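Local coordinates for NDP-N-acetyl-D-galactosaminuronic acid dehydrogenase (Methanosarcina mazei Go1, PDB 3G79), which probably oxidises UDP-N-acetyl-D-mannosamine to its uronic acid at the expense of two NAD(+), as a member of the UDP-glucose/GDP-mannose dehydrogenase family, at residues M5-K13 / K169-A177; W361-A370 / Y395-I404. All blocks are in the same frame, centred on the assembly; numbering follows the deposited sequence.

Overall arrangement
The two contacts lie on opposite sides of the chain's centre. Their centres are 49 Å apart and their nearest atoms about 27 Å, so they do not touch. They come in series along the chain: interaction 1 closes before interaction 2 opens. Interaction 1 sets helix 7-15 against the turn before strand 175-178, in the eight-stranded mixed sheet of the NAD-binding domain. Interaction 2 joins the loops after strands 355-359 and 388-392, neighbours in the six-stranded parallel sheet of the UDP-binding domain. The long helix 228-258 falls between them in the sequence. They share no sheet or helix, and each contact thus belongs to the build of its own domain.

Interaction 1. Residues M5-K13 / K169-A177; sequences MSKLEKLLK and KAGEDFALA
The carboxylate of Asp-173 is gripped from two directions. Lys-7 NZ donates to Asp-173 OD2 at 3.0 Å, a salt bridge that meets the oxygen on its syn side, 26° out of the carboxylate plane. The other oxygen, Asp-173 OD1, takes the backbone N of Lys-169 at 2.8 Å on its anti lone pair. One bond on each oxygen should hold the carboxylate against rotation. Lys-7 reaches across fully extended, with CG anti to the backbone N (chi1 -172°). The carboxylate of Glu-172 lies near the same ammonium without touching it and may add to the attraction. Next to the salt bridge, the first turn of helix 7-15 packs on the turn that leads into strand 175-178 of the Rossmann-type NAD-binding domain. Ser-6 is the N-cap of this helix and forms a capping box with Glu-9; Glu-9 N donates to Ser-6 OG at 3.2 Å. Leu-8 lies against the backbone of the turn, its CA 3.1 Å from Glu-172 O. Its CD2 lies 3.7 Å from Gly-171 CA, and its CD1 lies 3.8 Å from Phe-174 C. CD2 also approaches Ala-175 CB. Leu-11 CD1 rests against the carbonyl oxygens of the turn, 3.5 Å from Asp-173 O. Ala-205 and Ser-206 of helix 204-214 also touch Leu-8, while the backbone of Ala-175 is hydrogen-bonded to Met-141 and Val-143.

Interaction 2. Residues W361-A370 / Y395-I404; sequences WAFIKDSDDA and YVVNYPGVEI
Two irregular loops lie side by side, closest at Asp-368 and Val-396, with CA atoms 4.7 Å apart; one type II turn spans Ile-364 to Ser-367, and another spans Tyr-399 to Val-402. At one end Tyr-395 OH donates to Asp-366 OD2 at 2.6 Å, meeting it from above the carboxylate plane. The Tyr-395 ring lies with one face against the backbone of the turn, Asp-366 O over its centre. A leucine in place of Tyr-395 would probably cost Asp-366 OD2 the tyrosine hydroxyl, one of its partners, and uncover the backbone of the turn. At the other end the indole of Trp-361 points its edge at the face of Tyr-399 in a T-shaped stack. The planes stand at 83°, and Trp-361 NE1 is 3.1 Å from Tyr-399 CD1. With chi1 at -176°, the indole swings away from its own backbone N and reaches the second loop. Val-402 and Ile-404 make CH-pi contacts with one indole face. Val-402 CG1 sits 4.1 Å from the centroid of the six-membered ring. Ile-404 CG1 sits 4.2 Å from that of the five-membered ring. Val-396 wedges between the two ends. Its CG1 meets Trp-361 CD1 at 3.8 Å, and its CG2 meets Ala-362 CB at 3.6 Å. Ala-370 CB packs on Tyr-399 CE1. Asp-393, between the loops in sequence, ties them together: its carboxylate accepts from the backbone N atoms of Trp-361, Ala-362, Tyr-395 and Val-396. Trp-361 also packs on helix 375-385, where Glu-376 OE2 is hydrogen-bonded to Tyr-399 OH, and on Val-391 of strand 388-392.

Interaction 1. Residues M5-K13 / K169-A177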
loop_
_atom_site.group_PDB
_atom_site.type_symbol
_atom_site.label_atom_id
_atom_site.label_comp_id
_atom_site.label_asym_id
_atom_site.label_seq_id
_atom_site.Cartn_x
_atom_site.Cartn_y
_atom_site.Cartn_z
ATOM N N MET A 5 13.843 -29.242 29.768
ATOM C CA MET A 5 12.442 -29.046 29.354
ATOM C C MET A 5 11.665 -28.210 30.362
ATOM O O MET A 5 11.824 -28.369 31.574
ATOM C CB MET A 5 11.715 -30.380 29.243
ATOM C CG MET A 5 12.028 -31.215 28.040
ATOM S SD MET A 5 10.989 -32.694 28.127
ATOM C CE MET A 5 9.520 -32.124 27.297
ATOM N N SER A 6 10.792 -27.344 29.869
ATOM C CA SER A 6 9.938 -26.590 30.782
ATOM C C SER A 6 8.853 -27.490 31.366
ATOM O O SER A 6 8.568 -28.558 30.848
ATOM C CB SER A 6 9.311 -25.385 30.085
ATOM O OG SER A 6 8.018 -25.722 29.622
ATOM N N LYS A 7 8.252 -27.037 32.448
ATOM C CA LYS A 7 7.090 -27.700 33.021
ATOM C C LYS A 7 6.003 -28.006 31.988
ATOM O O LYS A 7 5.592 -29.149 31.860
ATOM C CB LYS A 7 6.526 -26.864 34.174
ATOM C CG LYS A 7 5.433 -27.545 34.956
ATOM C CD LYS A 7 4.948 -26.610 36.008
ATOM C CE LYS A 7 3.798 -27.227 36.771
ATOM N NZ LYS A 7 3.273 -26.248 37.768
ATOM N N LEU A 8 5.539 -26.992 31.261
ATOM C CA LEU A 8 4.497 -27.177 30.225
ATOM C C LEU A 8 4.895 -28.196 29.136
ATOM O O LEU A 8 4.117 -29.120 28.818
ATOM C CB LEU A 8 4.092 -25.836 29.602
ATOM C CG LEU A 8 3.085 -25.872 28.443
ATOM C CD1 LEU A 8 1.791 -26.601 28.844
ATOM C CD2 LEU A 8 2.776 -24.463 27.928
ATOM N N GLU A 9 6.103 -28.024 28.592
ATOM C CA GLU A 9 6.684 -28.927 27.607
ATOM C C GLU A 9 6.581 -30.395 28.039
ATOM O O GLU A 9 6.268 -31.259 27.209
ATOM C CB GLU A 9 8.144 -28.543 27.322
ATOM C CG GLU A 9 8.343 -27.230 26.551
ATOM C CD GLU A 9 9.774 -26.645 26.676
ATOM O OE1 GLU A 9 10.572 -27.133 27.519
ATOM O OE2 GLU A 9 10.093 -25.689 25.919
ATOM N N LYS A 10 6.857 -30.649 29.325
ATOM C CA LYS A 10 6.832 -32.002 29.932
ATOM C C LYS A 10 5.409 -32.573 29.972
ATOM O O LYS A 10 5.169 -33.707 29.518
ATOM C CB LYS A 10 7.362 -32.001 31.370
ATOM C CG LYS A 10 8.833 -31.726 31.573
ATOM C CD LYS A 10 9.095 -31.430 33.065
ATOM C CE LYS A 10 10.575 -31.587 33.459
ATOM N NZ LYS A 10 11.506 -30.861 32.548
ATOM N N LEU A 11 4.485 -31.777 30.524
ATOM C CA LEU A 11 3.082 -32.127 30.566
ATOM C C LEU A 11 2.592 -32.437 29.191
ATOM O O LEU A 11 1.858 -33.376 29.010
ATOM C CB LEU A 11 2.263 -30.958 31.070
ATOM C CG LEU A 11 2.328 -30.687 32.545
ATOM C CD1 LEU A 11 1.804 -29.307 32.810
ATOM C CD2 LEU A 11 1.457 -31.759 33.153
ATOM N N LEU A 12 2.979 -31.605 28.234
ATOM C CA LEU A 12 2.614 -31.816 26.856
ATOM C C LEU A 12 3.217 -33.102 26.288
ATOM O O LEU A 12 2.489 -33.893 25.707
ATOM C CB LEU A 12 2.949 -30.588 26.006
ATOM C CG LEU A 12 1.928 -29.512 25.598
ATOM C CD1 LEU A 12 0.608 -29.535 26.360
ATOM C CD2 LEU A 12 2.608 -28.148 25.702
ATOM N N LYS A 13 4.507 -33.356 26.483
ATOM C CA LYS A 13 5.071 -34.589 25.905
ATOM C C LYS A 13 4.438 -35.796 26.586
ATOM O O LYS A 13 4.176 -36.794 25.935
ATOM C CB LYS A 13 6.619 -34.653 25.933
ATOM C CG LYS A 13 7.346 -33.991 24.680
ATOM C CD LYS A 13 7.005 -34.580 23.229
ATOM C CE LYS A 13 7.757 -33.820 22.091
ATOM N NZ LYS A 13 6.980 -33.539 20.810
ATOM N N LYS A 169 -1.851 -22.121 35.895
ATOM C CA LYS A 169 -1.126 -21.042 35.235
ATOM C C LYS A 169 -0.940 -21.295 33.754
ATOM O O LYS A 169 -0.526 -22.376 33.349
ATOM C CB LYS A 169 0.243 -20.810 35.883
ATOM C CG LYS A 169 0.175 -20.367 37.327
ATOM C CD LYS A 169 -0.028 -18.887 37.403
ATOM C CE LYS A 169 -0.259 -18.422 38.841
ATOM N NZ LYS A 169 -0.550 -16.940 38.880
ATOM N N ALA A 170 -1.232 -20.279 32.956
ATOM C CA ALA A 170 -1.025 -20.357 31.533
ATOM C C ALA A 170 0.476 -20.367 31.215
ATOM O O ALA A 170 1.227 -19.530 31.665
ATOM C CB ALA A 170 -1.718 -19.189 30.852
ATOM N N GLY A 171 0.911 -21.342 30.432
ATOM C CA GLY A 171 2.277 -21.333 29.928
ATOM C C GLY A 171 3.122 -22.117 30.879
ATOM O O GLY A 171 4.341 -22.207 30.725
ATOM N N GLU A 172 2.482 -22.654 31.905
ATOM C CA GLU A 172 3.156 -23.586 32.774
ATOM C C GLU A 172 2.266 -24.798 32.850
ATOM O O GLU A 172 2.666 -25.865 32.421
ATOM C CB GLU A 172 3.388 -23.002 34.165
ATOM C CG GLU A 172 3.968 -21.617 34.211
ATOM C CD GLU A 172 3.921 -21.053 35.611
ATOM O OE1 GLU A 172 4.035 -21.864 36.564
ATOM O OE2 GLU A 172 3.763 -19.811 35.772
ATOM N N ASP A 173 1.047 -24.632 33.370
ATOM C CA ASP A 173 0.125 -25.761 33.543
ATOM C C ASP A 173 -0.649 -26.134 32.292
ATOM O O ASP A 173 -0.938 -27.288 32.072
ATOM C CB ASP A 173 -0.844 -25.498 34.704
ATOM C CG ASP A 173 -0.130 -25.349 36.029
ATOM O OD1 ASP A 173 -0.334 -24.329 36.728
ATOM O OD2 ASP A 173 0.653 -26.255 36.371
ATOM N N PHE A 174 -1.022 -25.145 31.488
ATOM C CA PHE A 174 -1.788 -25.396 30.285
ATOM C C PHE A 174 -1.293 -24.471 29.179
ATOM O O PHE A 174 -0.563 -23.491 29.452
ATOM C CB PHE A 174 -3.293 -25.259 30.562
ATOM C CG PHE A 174 -3.715 -23.868 30.952
ATOM C CD1 PHE A 174 -4.047 -22.927 29.975
ATOM C CD2 PHE A 174 -3.803 -23.501 32.296
ATOM C CE1 PHE A 174 -4.453 -21.640 30.306
ATOM C CE2 PHE A 174 -4.208 -22.197 32.653
ATOM C CZ PHE A 174 -4.534 -21.261 31.640
ATOM N N ALA A 175 -1.649 -24.812 27.938
ATOM C CA ALA A 175 -1.195 -24.110 26.745
ATOM C C ALA A 175 -2.319 -23.200 26.220
ATOM O O ALA A 175 -3.504 -23.575 26.257
ATOM C CB ALA A 175 -0.796 -25.136 25.695
ATOM N N LEU A 176 -1.955 -22.019 25.712
ATOM C CA LEU A 176 -2.930 -21.025 25.300
ATOM C C LEU A 176 -2.537 -20.420 23.971
ATOM O O LEU A 176 -1.426 -19.925 23.825
ATOM C CB LEU A 176 -2.978 -19.896 26.311
ATOM C CG LEU A 176 -4.240 -19.154 26.731
ATOM C CD1 LEU A 176 -3.898 -17.787 27.348
ATOM C CD2 LEU A 176 -5.367 -19.041 25.763
ATOM N N ALA A 177 -3.477 -20.380 23.037
ATOM C CA ALA A 177 -3.178 -19.880 21.704
ATOM C C ALA A 177 -4.289 -18.986 21.198
ATOM O O ALA A 177 -5.335 -18.900 21.835
ATOM C CB ALA A 177 -2.967 -21.022 20.755
#

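Interaction 2. Residues W361-A370 / Y395-I404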
loop_
_atom_site.group_PDB
_atom_site.type_symbol
_atom_site.label_atom_id
_atom_site.label_comp_id
_atom_site.label_asym_id
_atom_site.label_seq_id
_atom_site.Cartn_x
_atom_site.Cartn_y
_atom_site.Cartn_z
ATOM N N TRP A 361 -27.519 2.641 -0.848
ATOM C CA TRP A 361 -27.426 2.696 0.597
ATOM C C TRP A 361 -26.425 1.669 1.144
ATOM O O TRP A 361 -25.665 1.992 2.050
ATOM C CB TRP A 361 -28.804 2.487 1.208
ATOM C CG TRP A 361 -28.827 2.614 2.687
ATOM C CD1 TRP A 361 -28.892 1.609 3.573
ATOM C CD2 TRP A 361 -28.800 3.829 3.453
ATOM N NE1 TRP A 361 -28.932 2.102 4.849
ATOM C CE2 TRP A 361 -28.878 3.466 4.802
ATOM C CE3 TRP A 361 -28.752 5.182 3.122
ATOM C CZ2 TRP A 361 -28.873 4.402 5.828
ATOM C CZ3 TRP A 361 -28.760 6.104 4.131
ATOM C CH2 TRP A 361 -28.826 5.717 5.471
ATOM N N ALA A 362 -26.412 0.433 0.626
ATOM C CA ALA A 362 -25.282 -0.462 0.914
ATOM C C ALA A 362 -24.004 0.151 0.343
ATOM O O ALA A 362 -24.080 1.103 -0.411
ATOM C CB ALA A 362 -25.509 -1.804 0.342
ATOM N N PHE A 363 -22.830 -0.360 0.687
ATOM C CA PHE A 363 -21.600 0.278 0.155
ATOM C C PHE A 363 -20.743 -0.617 -0.745
ATOM O O PHE A 363 -19.802 -0.118 -1.360
ATOM C CB PHE A 363 -20.757 0.932 1.267
ATOM C CG PHE A 363 -20.449 0.006 2.397
ATOM C CD1 PHE A 363 -19.247 -0.707 2.412
ATOM C CD2 PHE A 363 -21.370 -0.182 3.427
ATOM C CE1 PHE A 363 -18.957 -1.593 3.459
ATOM C CE2 PHE A 363 -21.124 -1.075 4.474
ATOM C CZ PHE A 363 -19.917 -1.782 4.507
ATOM N N ILE A 364 -21.088 -1.911 -0.837
ATOM C CA ILE A 364 -20.467 -2.844 -1.814
ATOM C C ILE A 364 -21.364 -3.138 -3.010
ATOM O O ILE A 364 -22.547 -3.384 -2.844
ATOM C CB ILE A 364 -20.020 -4.239 -1.216
ATOM C CG1 ILE A 364 -19.562 -4.142 0.242
ATOM C CG2 ILE A 364 -18.923 -4.859 -2.094
ATOM C CD1 ILE A 364 -20.664 -4.437 1.194
ATOM N N LYS A 365 -20.757 -3.157 -4.194
ATOM C CA LYS A 365 -21.428 -3.433 -5.455
ATOM C C LYS A 365 -22.355 -4.622 -5.311
ATOM O O LYS A 365 -21.898 -5.745 -5.327
ATOM C CB LYS A 365 -20.392 -3.703 -6.554
ATOM C CG LYS A 365 -20.964 -4.079 -7.922
ATOM C CD LYS A 365 -19.842 -4.165 -8.956
ATOM C CE LYS A 365 -20.356 -4.350 -10.406
ATOM N NZ LYS A 365 -19.243 -4.267 -11.449
ATOM N N ASP A 366 -23.645 -4.356 -5.125
ATOM C CA ASP A 366 -24.710 -5.389 -5.054
ATOM C C ASP A 366 -24.858 -6.155 -3.740
ATOM O O ASP A 366 -25.245 -7.316 -3.737
ATOM C CB ASP A 366 -24.641 -6.330 -6.258
ATOM C CG ASP A 366 -24.967 -5.617 -7.556
ATOM O OD1 ASP A 366 -24.298 -5.894 -8.570
ATOM O OD2 ASP A 366 -25.886 -4.758 -7.560
ATOM N N SER A 367 -24.577 -5.488 -2.624
ATOM C CA SER A 367 -24.671 -6.134 -1.330
ATOM C C SER A 367 -25.894 -5.683 -0.576
ATOM O O SER A 367 -26.360 -4.575 -0.780
ATOM C CB SER A 367 -23.464 -5.799 -0.486
ATOM O OG SER A 367 -23.743 -6.059 0.882
ATOM N N ASP A 368 -26.375 -6.533 0.325
ATOM C CA ASP A 368 -27.505 -6.210 1.202
ATOM C C ASP A 368 -27.142 -5.584 2.554
ATOM O O ASP A 368 -27.980 -5.520 3.449
ATOM C CB ASP A 368 -28.390 -7.458 1.427
ATOM C CG ASP A 368 -27.749 -8.527 2.331
ATOM O OD1 ASP A 368 -28.372 -9.603 2.467
ATOM O OD2 ASP A 368 -26.661 -8.325 2.909
ATOM N N ASP A 369 -25.909 -5.131 2.721
ATOM C CA ASP A 369 -25.515 -4.700 4.043
ATOM C C ASP A 369 -25.027 -3.270 4.124
ATOM O O ASP A 369 -24.228 -2.795 3.292
ATOM C CB ASP A 369 -24.474 -5.649 4.641
ATOM C CG ASP A 369 -23.063 -5.266 4.269
ATOM O OD1 ASP A 369 -22.180 -5.222 5.175
ATOM O OD2 ASP A 369 -22.876 -4.982 3.061
ATOM N N ALA A 370 -25.506 -2.598 5.158
ATOM C CA ALA A 370 -25.213 -1.196 5.339
ATOM C C ALA A 370 -24.718 -0.936 6.747
ATOM O O ALA A 370 -25.137 0.022 7.405
ATOM C CB ALA A 370 -26.443 -0.346 5.007
ATOM N N TYR A 395 -31.309 -3.852 -2.731
ATOM C CA TYR A 395 -30.995 -4.969 -1.829
ATOM C C TYR A 395 -31.306 -4.725 -0.373
ATOM O O TYR A 395 -31.717 -5.634 0.336
ATOM C CB TYR A 395 -29.515 -5.332 -1.940
ATOM C CG TYR A 395 -29.102 -5.561 -3.347
ATOM C CD1 TYR A 395 -29.369 -6.779 -3.973
ATOM C CD2 TYR A 395 -28.476 -4.549 -4.080
ATOM C CE1 TYR A 395 -29.009 -6.994 -5.295
ATOM C CE2 TYR A 395 -28.113 -4.746 -5.411
ATOM C CZ TYR A 395 -28.381 -5.969 -6.005
ATOM O OH TYR A 395 -28.019 -6.190 -7.311
ATOM N N VAL A 396 -31.077 -3.511 0.086
ATOM C CA VAL A 396 -31.179 -3.258 1.507
ATOM C C VAL A 396 -32.634 -3.066 1.903
ATOM O O VAL A 396 -33.287 -2.100 1.510
ATOM C CB VAL A 396 -30.271 -2.083 1.958
ATOM C CG1 VAL A 396 -30.300 -1.911 3.478
ATOM C CG2 VAL A 396 -28.859 -2.342 1.513
ATOM N N VAL A 397 -33.146 -4.014 2.662
ATOM C CA VAL A 397 -34.473 -3.855 3.204
ATOM C C VAL A 397 -34.358 -3.702 4.725
ATOM O O VAL A 397 -33.538 -4.372 5.371
ATOM C CB VAL A 397 -35.424 -5.012 2.743
ATOM C CG1 VAL A 397 -35.114 -6.320 3.473
ATOM C CG2 VAL A 397 -36.906 -4.608 2.864
ATOM N N ASN A 398 -35.147 -2.785 5.284
ATOM C CA ASN A 398 -35.309 -2.667 6.738
ATOM C C ASN A 398 -34.092 -2.102 7.437
ATOM O O ASN A 398 -33.441 -2.791 8.228
ATOM C CB ASN A 398 -35.705 -4.012 7.377
ATOM C CG ASN A 398 -37.178 -4.325 7.213
ATOM O OD1 ASN A 398 -37.551 -5.459 6.907
ATOM N ND2 ASN A 398 -38.028 -3.318 7.417
ATOM N N TYR A 399 -33.776 -0.852 7.132
ATOM C CA TYR A 399 -32.757 -0.158 7.894
ATOM C C TYR A 399 -33.473 0.476 9.068
ATOM O O TYR A 399 -34.625 0.926 8.925
ATOM C CB TYR A 399 -32.030 0.898 7.058
ATOM C CG TYR A 399 -30.684 1.317 7.606
ATOM C CD1 TYR A 399 -29.549 0.532 7.399
ATOM C CD2 TYR A 399 -30.537 2.500 8.323
ATOM C CE1 TYR A 399 -28.305 0.923 7.875
ATOM C CE2 TYR A 399 -29.289 2.893 8.826
ATOM C CZ TYR A 399 -28.190 2.098 8.588
ATOM O OH TYR A 399 -26.963 2.481 9.066
ATOM N N PRO A 400 -32.811 0.486 10.242
ATOM C CA PRO A 400 -33.473 1.061 11.419
ATOM C C PRO A 400 -33.654 2.601 11.319
ATOM O O PRO A 400 -32.678 3.335 11.078
ATOM C CB PRO A 400 -32.550 0.643 12.583
ATOM C CG PRO A 400 -31.584 -0.398 11.987
ATOM C CD PRO A 400 -31.473 -0.059 10.556
ATOM N N GLY A 401 -34.909 3.043 11.485
ATOM C CA GLY A 401 -35.305 4.461 11.497
ATOM C C GLY A 401 -34.988 5.246 10.230
ATOM O O GLY A 401 -34.789 6.457 10.296
ATOM N N VAL A 402 -34.945 4.559 9.085
ATOM C CA VAL A 402 -34.544 5.136 7.786
ATOM C C VAL A 402 -35.240 4.352 6.658
ATOM O O VAL A 402 -35.042 3.149 6.532
ATOM C CB VAL A 402 -32.979 5.094 7.622
ATOM C CG1 VAL A 402 -32.546 5.133 6.177
ATOM C CG2 VAL A 402 -32.312 6.221 8.384
ATOM N N GLU A 403 -36.048 5.029 5.839
ATOM C CA GLU A 403 -36.826 4.327 4.794
ATOM C C GLU A 403 -36.179 4.274 3.403
ATOM O O GLU A 403 -35.841 5.301 2.835
ATOM C CB GLU A 403 -38.302 4.797 4.736
ATOM C CG GLU A 403 -38.574 6.290 4.959
ATOM C CD GLU A 403 -40.084 6.652 4.907
ATOM O OE1 GLU A 403 -40.470 7.694 5.489
ATOM O OE2 GLU A 403 -40.881 5.903 4.288
ATOM N N ILE A 404 -35.999 3.054 2.890
ATOM C CA ILE A 404 -35.251 2.764 1.655
ATOM C C ILE A 404 -36.228 2.195 0.651
ATOM O O ILE A 404 -37.137 1.461 1.027
ATOM C CB ILE A 404 -34.083 1.690 1.874
ATOM C CG1 ILE A 404 -32.874 2.243 2.648
ATOM C CG2 ILE A 404 -33.510 1.191 0.552
ATOM C CD1 ILE A 404 -33.087 2.565 4.090
#